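Local structure of (R)-specific secondary-alkylsulfatase (Pseudomonas sp., 4AXH) at residues A[289-294]-A[331-336]; A[318-323]-A[427-432]; A[433-436]-A[441-444]. The protein hydrolyses secondary alkyl sulfates enantioselectively, using two zinc ions and inverting the configuration to turn (R)-sulfate esters into (S)-alcohols. All blocks are in the same frame, centred on the assembly; numbering follows the deposited sequence.

Contact 1 (A[289-294]-A[331-336]). With ZN (zinc ion), chain D.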
loop_
_atom_site.group_PDB
_atom_site.type_symbol
_atom_site.label_atom_id
_atom_site.label_comp_id
_atom_site.label_asym_id
_atom_site.label_seq_id
_atom_site.Cartn_x
_atom_site.Cartn_y
_atom_site.Cartn_z
ATOM N N GLY A 289 8.028 -11.618 2.764
ATOM C CA GLY A 289 7.028 -10.563 2.663
ATOM C C GLY A 289 6.156 -10.283 3.875
ATOM O O GLY A 289 5.307 -9.370 3.830
ATOM N N SER A 290 6.299 -11.078 4.960
ATOM C CA SER A 290 5.497 -10.870 6.179
ATOM C C SER A 290 6.041 -9.639 6.974
ATOM O O SER A 290 5.856 -8.522 6.516
ATOM C CB SER A 290 5.415 -12.162 6.997
ATOM O OG SER A 290 6.689 -12.671 7.331
ATOM N N GLU A 291 6.748 -9.837 8.111
ATOM C CA GLU A 291 7.327 -8.751 8.901
ATOM C C GLU A 291 8.476 -8.018 8.115
ATOM O O GLU A 291 8.722 -6.836 8.356
ATOM C CB GLU A 291 7.823 -9.314 10.247
ATOM C CG GLU A 291 8.314 -8.254 11.216
ATOM C CD GLU A 291 9.804 -8.019 11.151
ATOM O OE1 GLU A 291 10.506 -8.848 10.526
ATOM O OE2 GLU A 291 10.281 -7.051 11.784
ATOM N N ALA A 292 9.187 -8.736 7.210
ATOM C CA ALA A 292 10.265 -8.199 6.389
ATOM C C ALA A 292 10.217 -8.817 5.003
ATOM O O ALA A 292 9.794 -9.967 4.881
ATOM C CB ALA A 292 11.620 -8.472 7.023
ATOM N N PRO A 293 10.664 -8.096 3.938
ATOM C CA PRO A 293 10.640 -8.667 2.566
ATOM C C PRO A 293 11.486 -9.928 2.392
ATOM O O PRO A 293 11.049 -10.882 1.734
ATOM C CB PRO A 293 11.145 -7.524 1.693
ATOM C CG PRO A 293 10.845 -6.296 2.492
ATOM C CD PRO A 293 11.151 -6.706 3.904
ATOM N N SER A 294 12.684 -9.939 2.996
ATOM C CA SER A 294 13.600 -11.080 2.998
ATOM C C SER A 294 13.542 -11.524 4.436
ATOM O O SER A 294 13.954 -10.776 5.326
ATOM C CB SER A 294 15.009 -10.645 2.589
ATOM O OG SER A 294 15.784 -11.796 2.325
ATOM N N LYS A 331 -2.459 -11.144 5.575
ATOM C CA LYS A 331 -2.884 -12.454 5.056
ATOM C C LYS A 331 -1.683 -13.407 4.901
ATOM O O LYS A 331 -1.744 -14.551 5.349
ATOM C CB LYS A 331 -3.696 -12.295 3.740
ATOM C CG LYS A 331 -3.842 -13.558 2.887
ATOM C CD LYS A 331 -5.298 -13.980 2.660
ATOM C CE LYS A 331 -5.790 -15.015 3.663
ATOM N NZ LYS A 331 -6.164 -14.413 4.976
ATOM N N ALA A 332 -0.588 -12.908 4.319
ATOM C CA ALA A 332 0.618 -13.718 4.119
ATOM C C ALA A 332 1.304 -14.019 5.457
ATOM O O ALA A 332 1.770 -15.145 5.697
ATOM C CB ALA A 332 1.571 -13.011 3.152
ATOM N N TRP A 333 1.330 -13.003 6.328
ATOM C CA TRP A 333 1.879 -13.103 7.676
ATOM C C TRP A 333 1.173 -14.240 8.469
ATOM O O TRP A 333 1.856 -15.148 8.940
ATOM C CB TRP A 333 1.704 -11.753 8.396
ATOM C CG TRP A 333 2.684 -11.472 9.495
ATOM C CD1 TRP A 333 3.225 -12.366 10.387
ATOM C CD2 TRP A 333 3.133 -10.176 9.897
ATOM N NE1 TRP A 333 3.988 -11.703 11.320
ATOM C CE2 TRP A 333 3.956 -10.355 11.038
ATOM C CE3 TRP A 333 2.924 -8.864 9.389
ATOM C CZ2 TRP A 333 4.605 -9.276 11.661
ATOM C CZ3 TRP A 333 3.511 -7.799 10.045
ATOM C CH2 TRP A 333 4.380 -8.011 11.136
ATOM N N ALA A 334 -0.188 -14.221 8.543
ATOM C CA ALA A 334 -0.960 -15.263 9.223
ATOM C C ALA A 334 -0.696 -16.660 8.633
ATOM O O ALA A 334 -0.545 -17.621 9.397
ATOM C CB ALA A 334 -2.446 -14.937 9.215
ATOM N N GLY A 335 -0.564 -16.744 7.311
ATOM C CA GLY A 335 -0.251 -17.986 6.599
ATOM C C GLY A 335 1.097 -18.600 6.945
ATOM O O GLY A 335 1.244 -19.837 6.965
ATOM N N TYR A 336 2.104 -17.731 7.225
ATOM C CA TYR A 336 3.449 -18.179 7.596
ATOM C C TYR A 336 3.522 -18.627 9.067
ATOM O O TYR A 336 4.317 -19.502 9.427
ATOM C CB TYR A 336 4.469 -17.060 7.327
ATOM C CG TYR A 336 4.772 -16.811 5.861
ATOM C CD1 TYR A 336 5.092 -17.862 5.007
ATOM C CD2 TYR A 336 4.811 -15.521 5.346
ATOM C CE1 TYR A 336 5.398 -17.646 3.674
ATOM C CE2 TYR A 336 5.108 -15.291 4.007
ATOM C CZ TYR A 336 5.406 -16.360 3.175
ATOM O OH TYR A 336 5.769 -16.157 1.869
HETATM ZN ZN ZN D . 12.441 -7.101 11.925
HETATM O O HOH W 1 13.347 -5.703 13.181
#

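Contact 2 (A[318-323]-A[427-432])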
loop_
_atom_site.group_PDB
_atom_site.type_symbol
_atom_site.label_atom_id
_atom_site.label_comp_id
_atom_site.label_asym_id
_atom_site.label_seq_id
_atom_site.Cartn_x
_atom_site.Cartn_y
_atom_site.Cartn_z
ATOM N N ASN A 318 3.587 -4.054 13.489
ATOM C CA ASN A 318 3.010 -3.059 12.588
ATOM C C ASN A 318 2.711 -3.599 11.207
ATOM O O ASN A 318 3.519 -4.338 10.650
ATOM C CB ASN A 318 3.961 -1.875 12.434
ATOM C CG ASN A 318 4.025 -0.946 13.616
ATOM O OD1 ASN A 318 3.021 -0.290 14.028
ATOM N ND2 ASN A 318 5.241 -0.778 14.114
ATOM N N LEU A 319 1.588 -3.176 10.628
ATOM C CA LEU A 319 1.274 -3.453 9.231
ATOM C C LEU A 319 1.750 -2.206 8.449
ATOM O O LEU A 319 2.063 -2.289 7.262
ATOM C CB LEU A 319 -0.227 -3.748 9.000
ATOM C CG LEU A 319 -0.699 -5.065 9.570
ATOM C CD1 LEU A 319 -2.200 -5.201 9.455
ATOM C CD2 LEU A 319 0.044 -6.258 8.944
ATOM N N LEU A 320 1.826 -1.058 9.156
ATOM C CA LEU A 320 2.297 0.244 8.687
ATOM C C LEU A 320 3.116 0.896 9.792
ATOM O O LEU A 320 2.531 1.491 10.711
ATOM C CB LEU A 320 1.128 1.185 8.232
ATOM C CG LEU A 320 1.547 2.520 7.586
ATOM C CD1 LEU A 320 1.987 2.319 6.155
ATOM C CD2 LEU A 320 0.431 3.530 7.617
ATOM N N THR A 321 4.460 0.802 9.703
ATOM C CA THR A 321 5.347 1.415 10.694
ATOM C C THR A 321 5.199 2.957 10.771
ATOM O O THR A 321 4.988 3.609 9.743
ATOM C CB THR A 321 6.760 0.789 10.747
ATOM O OG1 THR A 321 7.668 1.689 11.366
ATOM C CG2 THR A 321 7.291 0.392 9.427
ATOM N N PRO A 322 5.157 3.540 12.002
ATOM C CA PRO A 322 4.924 5.000 12.142
ATOM C C PRO A 322 5.981 5.956 11.548
ATOM O O PRO A 322 5.689 7.145 11.332
ATOM C CB PRO A 322 4.766 5.185 13.651
ATOM C CG PRO A 322 4.509 3.841 14.182
ATOM C CD PRO A 322 5.269 2.911 13.329
ATOM N N ARG A 323 7.199 5.455 11.286
ATOM C CA ARG A 323 8.265 6.245 10.658
ATOM C C ARG A 323 7.984 6.458 9.162
ATOM O O ARG A 323 8.611 7.308 8.535
ATOM C CB ARG A 323 9.627 5.544 10.838
ATOM C CG ARG A 323 9.760 4.172 10.160
ATOM C CD ARG A 323 11.041 3.509 10.582
ATOM N NE ARG A 323 11.994 3.380 9.463
ATOM C CZ ARG A 323 13.154 4.031 9.356
ATOM N NH1 ARG A 323 13.538 4.879 10.305
ATOM N NH2 ARG A 323 13.953 3.819 8.312
ATOM N N VAL A 427 -5.011 -1.856 6.597
ATOM C CA VAL A 427 -5.647 -2.894 5.723
ATOM C C VAL A 427 -6.568 -2.156 4.694
ATOM O O VAL A 427 -6.569 -2.517 3.522
ATOM C CB VAL A 427 -6.372 -4.060 6.491
ATOM C CG1 VAL A 427 -6.945 -5.116 5.537
ATOM C CG2 VAL A 427 -5.434 -4.736 7.491
ATOM N N TYR A 428 -7.273 -1.087 5.140
ATOM C CA TYR A 428 -8.094 -0.229 4.299
ATOM C C TYR A 428 -7.201 0.440 3.257
ATOM O O TYR A 428 -7.534 0.350 2.085
ATOM C CB TYR A 428 -8.847 0.815 5.125
ATOM C CG TYR A 428 -9.867 1.602 4.334
ATOM C CD1 TYR A 428 -9.493 2.717 3.578
ATOM C CD2 TYR A 428 -11.214 1.248 4.349
ATOM C CE1 TYR A 428 -10.437 3.455 2.861
ATOM C CE2 TYR A 428 -12.164 1.977 3.632
ATOM C CZ TYR A 428 -11.773 3.082 2.898
ATOM O OH TYR A 428 -12.728 3.784 2.206
ATOM N N GLN A 429 -6.076 1.081 3.671
ATOM C CA GLN A 429 -5.079 1.706 2.782
ATOM C C GLN A 429 -4.546 0.684 1.753
ATOM O O GLN A 429 -4.554 0.962 0.547
ATOM C CB GLN A 429 -3.899 2.299 3.607
ATOM C CG GLN A 429 -2.658 2.680 2.764
ATOM C CD GLN A 429 -1.404 2.968 3.574
ATOM O OE1 GLN A 429 -1.437 3.688 4.582
ATOM N NE2 GLN A 429 -0.261 2.473 3.106
ATOM N N ARG A 430 -4.087 -0.494 2.240
ATOM C CA ARG A 430 -3.562 -1.553 1.379
ATOM C C ARG A 430 -4.543 -2.017 0.271
ATOM O O ARG A 430 -4.129 -2.125 -0.872
ATOM C CB ARG A 430 -2.920 -2.708 2.191
ATOM C CG ARG A 430 -3.196 -4.115 1.674
ATOM C CD ARG A 430 -2.003 -5.054 1.628
ATOM N NE ARG A 430 -2.444 -6.298 0.996
ATOM C CZ ARG A 430 -1.718 -7.052 0.178
ATOM N NH1 ARG A 430 -0.474 -6.711 -0.120
ATOM N NH2 ARG A 430 -2.242 -8.147 -0.365
ATOM N N TYR A 431 -5.824 -2.240 0.593
ATOM C CA TYR A 431 -6.807 -2.735 -0.378
ATOM C C TYR A 431 -7.561 -1.635 -1.103
ATOM O O TYR A 431 -8.023 -1.866 -2.218
ATOM C CB TYR A 431 -7.823 -3.711 0.277
ATOM C CG TYR A 431 -7.267 -5.066 0.634
ATOM C CD1 TYR A 431 -7.113 -6.056 -0.330
ATOM C CD2 TYR A 431 -6.903 -5.369 1.945
ATOM C CE1 TYR A 431 -6.581 -7.309 -0.006
ATOM C CE2 TYR A 431 -6.408 -6.632 2.288
ATOM C CZ TYR A 431 -6.252 -7.606 1.312
ATOM O OH TYR A 431 -5.703 -8.842 1.652
ATOM N N LEU A 432 -7.764 -0.483 -0.462
ATOM C CA LEU A 432 -8.526 0.604 -1.097
ATOM C C LEU A 432 -7.740 1.934 -1.255
ATOM O O LEU A 432 -7.827 2.580 -2.308
ATOM C CB LEU A 432 -9.906 0.812 -0.444
ATOM C CG LEU A 432 -10.845 -0.425 -0.402
ATOM C CD1 LEU A 432 -12.130 -0.133 0.372
ATOM C CD2 LEU A 432 -11.186 -0.958 -1.789
#

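Contact 3 (A[433-436]-A[441-444])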
loop_
_atom_site.group_PDB
_atom_site.type_symbol
_atom_site.label_atom_id
_atom_site.label_comp_id
_atom_site.label_asym_id
_atom_site.label_seq_id
_atom_site.Cartn_x
_atom_site.Cartn_y
_atom_site.Cartn_z
ATOM N N GLY A 433 -6.986 2.313 -0.230
ATOM C CA GLY A 433 -6.199 3.536 -0.269
ATOM C C GLY A 433 -6.680 4.615 0.667
ATOM O O GLY A 433 -7.716 4.455 1.319
ATOM N N PHE A 434 -5.923 5.734 0.727
ATOM C CA PHE A 434 -6.173 6.846 1.639
ATOM C C PHE A 434 -7.544 7.480 1.465
ATOM O O PHE A 434 -8.065 8.064 2.418
ATOM C CB PHE A 434 -5.054 7.910 1.525
ATOM C CG PHE A 434 -5.170 8.827 0.320
ATOM C CD1 PHE A 434 -4.607 8.471 -0.903
ATOM C CD2 PHE A 434 -5.886 10.025 0.399
ATOM C CE1 PHE A 434 -4.772 9.282 -2.024
ATOM C CE2 PHE A 434 -6.059 10.833 -0.729
ATOM C CZ PHE A 434 -5.481 10.465 -1.923
ATOM N N TYR A 435 -8.079 7.444 0.239
ATOM C CA TYR A 435 -9.349 8.090 -0.110
ATOM C C TYR A 435 -10.533 7.202 0.250
ATOM O O TYR A 435 -10.590 6.051 -0.193
ATOM C CB TYR A 435 -9.337 8.475 -1.610
ATOM C CG TYR A 435 -10.656 8.966 -2.155
ATOM C CD1 TYR A 435 -11.271 10.101 -1.630
ATOM C CD2 TYR A 435 -11.270 8.327 -3.231
ATOM C CE1 TYR A 435 -12.489 10.557 -2.130
ATOM C CE2 TYR A 435 -12.467 8.802 -3.766
ATOM C CZ TYR A 435 -13.078 9.912 -3.204
ATOM O OH TYR A 435 -14.269 10.384 -3.682
ATOM N N ASP A 436 -11.466 7.734 1.056
ATOM C CA ASP A 436 -12.615 6.978 1.575
ATOM C C ASP A 436 -13.785 6.689 0.624
ATOM O O ASP A 436 -14.654 5.876 0.957
ATOM C CB ASP A 436 -13.087 7.520 2.944
ATOM C CG ASP A 436 -13.733 8.906 2.948
ATOM O OD1 ASP A 436 -13.816 9.532 1.865
ATOM O OD2 ASP A 436 -14.175 9.359 4.041
ATOM N N ASN A 441 -14.071 14.434 0.531
ATOM C CA ASN A 441 -12.673 14.214 0.890
ATOM C C ASN A 441 -11.794 13.930 -0.349
ATOM O O ASN A 441 -10.709 13.339 -0.211
ATOM C CB ASN A 441 -12.557 13.073 1.909
ATOM C CG ASN A 441 -13.416 13.244 3.126
ATOM O OD1 ASN A 441 -14.424 12.548 3.292
ATOM N ND2 ASN A 441 -13.045 14.171 4.007
ATOM N N LEU A 442 -12.247 14.343 -1.549
ATOM C CA LEU A 442 -11.492 14.102 -2.779
ATOM C C LEU A 442 -10.232 14.975 -2.891
ATOM O O LEU A 442 -9.182 14.492 -3.321
ATOM C CB LEU A 442 -12.407 14.257 -4.002
ATOM C CG LEU A 442 -11.905 13.793 -5.371
ATOM C CD1 LEU A 442 -11.368 12.381 -5.347
ATOM C CD2 LEU A 442 -12.998 13.884 -6.379
ATOM N N ASP A 443 -10.342 16.248 -2.495
ATOM C CA ASP A 443 -9.245 17.202 -2.540
ATOM C C ASP A 443 -9.168 17.984 -1.212
ATOM O O ASP A 443 -9.591 19.138 -1.140
ATOM C CB ASP A 443 -9.403 18.133 -3.762
ATOM C CG ASP A 443 -8.191 18.975 -4.079
ATOM O OD1 ASP A 443 -7.078 18.601 -3.652
ATOM O OD2 ASP A 443 -8.351 20.008 -4.761
ATOM N N PRO A 444 -8.642 17.376 -0.134
ATOM C CA PRO A 444 -8.617 18.090 1.156
ATOM C C PRO A 444 -7.618 19.231 1.181
ATOM O O PRO A 444 -6.659 19.229 0.411
ATOM C CB PRO A 444 -8.255 16.996 2.173
ATOM C CG PRO A 444 -8.494 15.686 1.447
ATOM C CD PRO A 444 -8.142 15.993 0.016
#

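Contact 1 (A[289-294]-A[331-336])
The indole of W333 is roofed largely by main chain: the S290–E291 peptide passes across one face of the ring, with E291 N 3.9 Å above the plane and over its centre. S290 CB covers the pyrrole end of that face, 4.1 Å from the centroid of the five-membered ring and 24° off its normal, a CH-pi contact. At the benzo end the first carbon of the E291 side chain takes over, CB lying 3.5 Å from W333 CZ2. The edge of Y336 closes in on the serine as well, its CD2 3.8 Å from S290 CB. No hydrogen bond spans the two segments. The polar ends have partners outside them: T287 O for S290 OG, L288 O for Y336 OH, and the carbonyl of N311 for W333 NE1, which limits rotation of the indole.

Residues 289-294 lie in the loop between strands 280-286 and 296-300 of the metallo-beta-lactamase fold, and helix 330-344 packs against it. With CG anti to its backbone nitrogen (chi1 -174°) and a bend at the next bond, E291 leads its carboxylate off the indole to a zinc ion, which OE2 binds at 2.2 Å beside H179, H181, D310 and a water. One residue thus divides its work: its carbons rest on an aromatic platform while its oxygen ligates metal, consistent with a second-shell role for W333.

Contact 2 (A[318-323]-A[427-432])
L319 and L320 of the loop 318-323 lean on helix 420-431, so that the sulfate-binding loop of a metallo-beta-lactamase domain is backed by a helix of the alkylsulfatase dimerisation region. The first shell is small and consists of side chains alone. The L319 branch CD1 meets V427 CG2 at 3.8 Å, two methyl groups from side chains that slant past each other. For L320 the partner is an amide: its isobutyl end lies crosswise to the extended chain of Q429, and both methyl groups touch the amide end. Q429 leaves the helix with a trans first torsion (chi1 167°), and from there the straight chain carries the amide out to the loop.

No hydrogen bond joins the two segments, and the polar anchors come from the next shell. L319 N is held by N423 OD1, one helical turn before V427, while N318 O accepts a bond from R328, another sulfate-binding residue. The helix also packs against helix 362-388, where V427 touches A383 and M387. The second subunit completes the surroundings: OE1 of Q429 accepts a hydrogen bond from the backbone N of F434 of that subunit, and the F434 side chain of that subunit also packs on L320. The sulfate-binding loop therefore lies close to the dimer interface. The same amide oxygen that reaches across the interface, Q429 OE1, has L320 CD2 beside it at 3.6 Å, and Q429 NE2 lies 3.8 Å from L320 CD1.

Contact 3 (A[433-436]-A[441-444])
Y435 and L442 make the tight half of this contact, a phenol ring with a leucine methyl laid on it. L442 CD1 sits 4.0 Å from the ring centroid and 23° off the normal, a CH-pi contact displaced toward the hydroxyl end, where Y435 CZ is 3.7 Å away. The backbone joins in: L442 CA comes to 3.7 Å from Y435 CE1, and the carbonyl oxygen of N441 approaches the ring edge, 3.6 Å from Y435 CD1. A chi1 of 171° places the Y435 ring beside its own carbonyl carbon, turned toward 441-444. Both residues are buried, with M520 of the second subunit packing on the tyrosine and W517 of that subunit on the leucine.

The other half is looser and polar. D436 and N441 are partly exposed, and their side chains cross at about a right angle, with carboxylate and amide planes turned well away from each other. D436 OD1 accepts a hydrogen bond from N438 N, between the two segments. The contact brings together two parts of the linker between helices 420-431 and 447-457.

Further bonds tie the linker to the second subunit, among them a salt bridge from D443 to R425 of that chain. The Y435–L442 pair thus holds the two arms of the loop together, while the same two side chains, along with the charge of D443, engage the dimer partner.

Contact 2 touches both of the others, and contacts 2 and 3 both lie against the second subunit. Contact 1 supplies a zinc ligand, and contact 2 backs the sulfate-binding loop, the L319 side chain lying about 13 Å from a zinc ion. Their centres are about 14 Å apart, yet they touch, W333 CZ3 packing 3.5 Å from N318 O, so one indole underlies both metal and sulfate loops. Contact 3 is away from the zinc and sulfate sites, its centre about 15 Å from that of contact 2, and continues directly from the same helix: Y428 O and G433 N, 3.1 Å apart, probably share a hydrogen bond. Contacts 1 and 3 do not touch, their nearest atoms being about 15 Å apart.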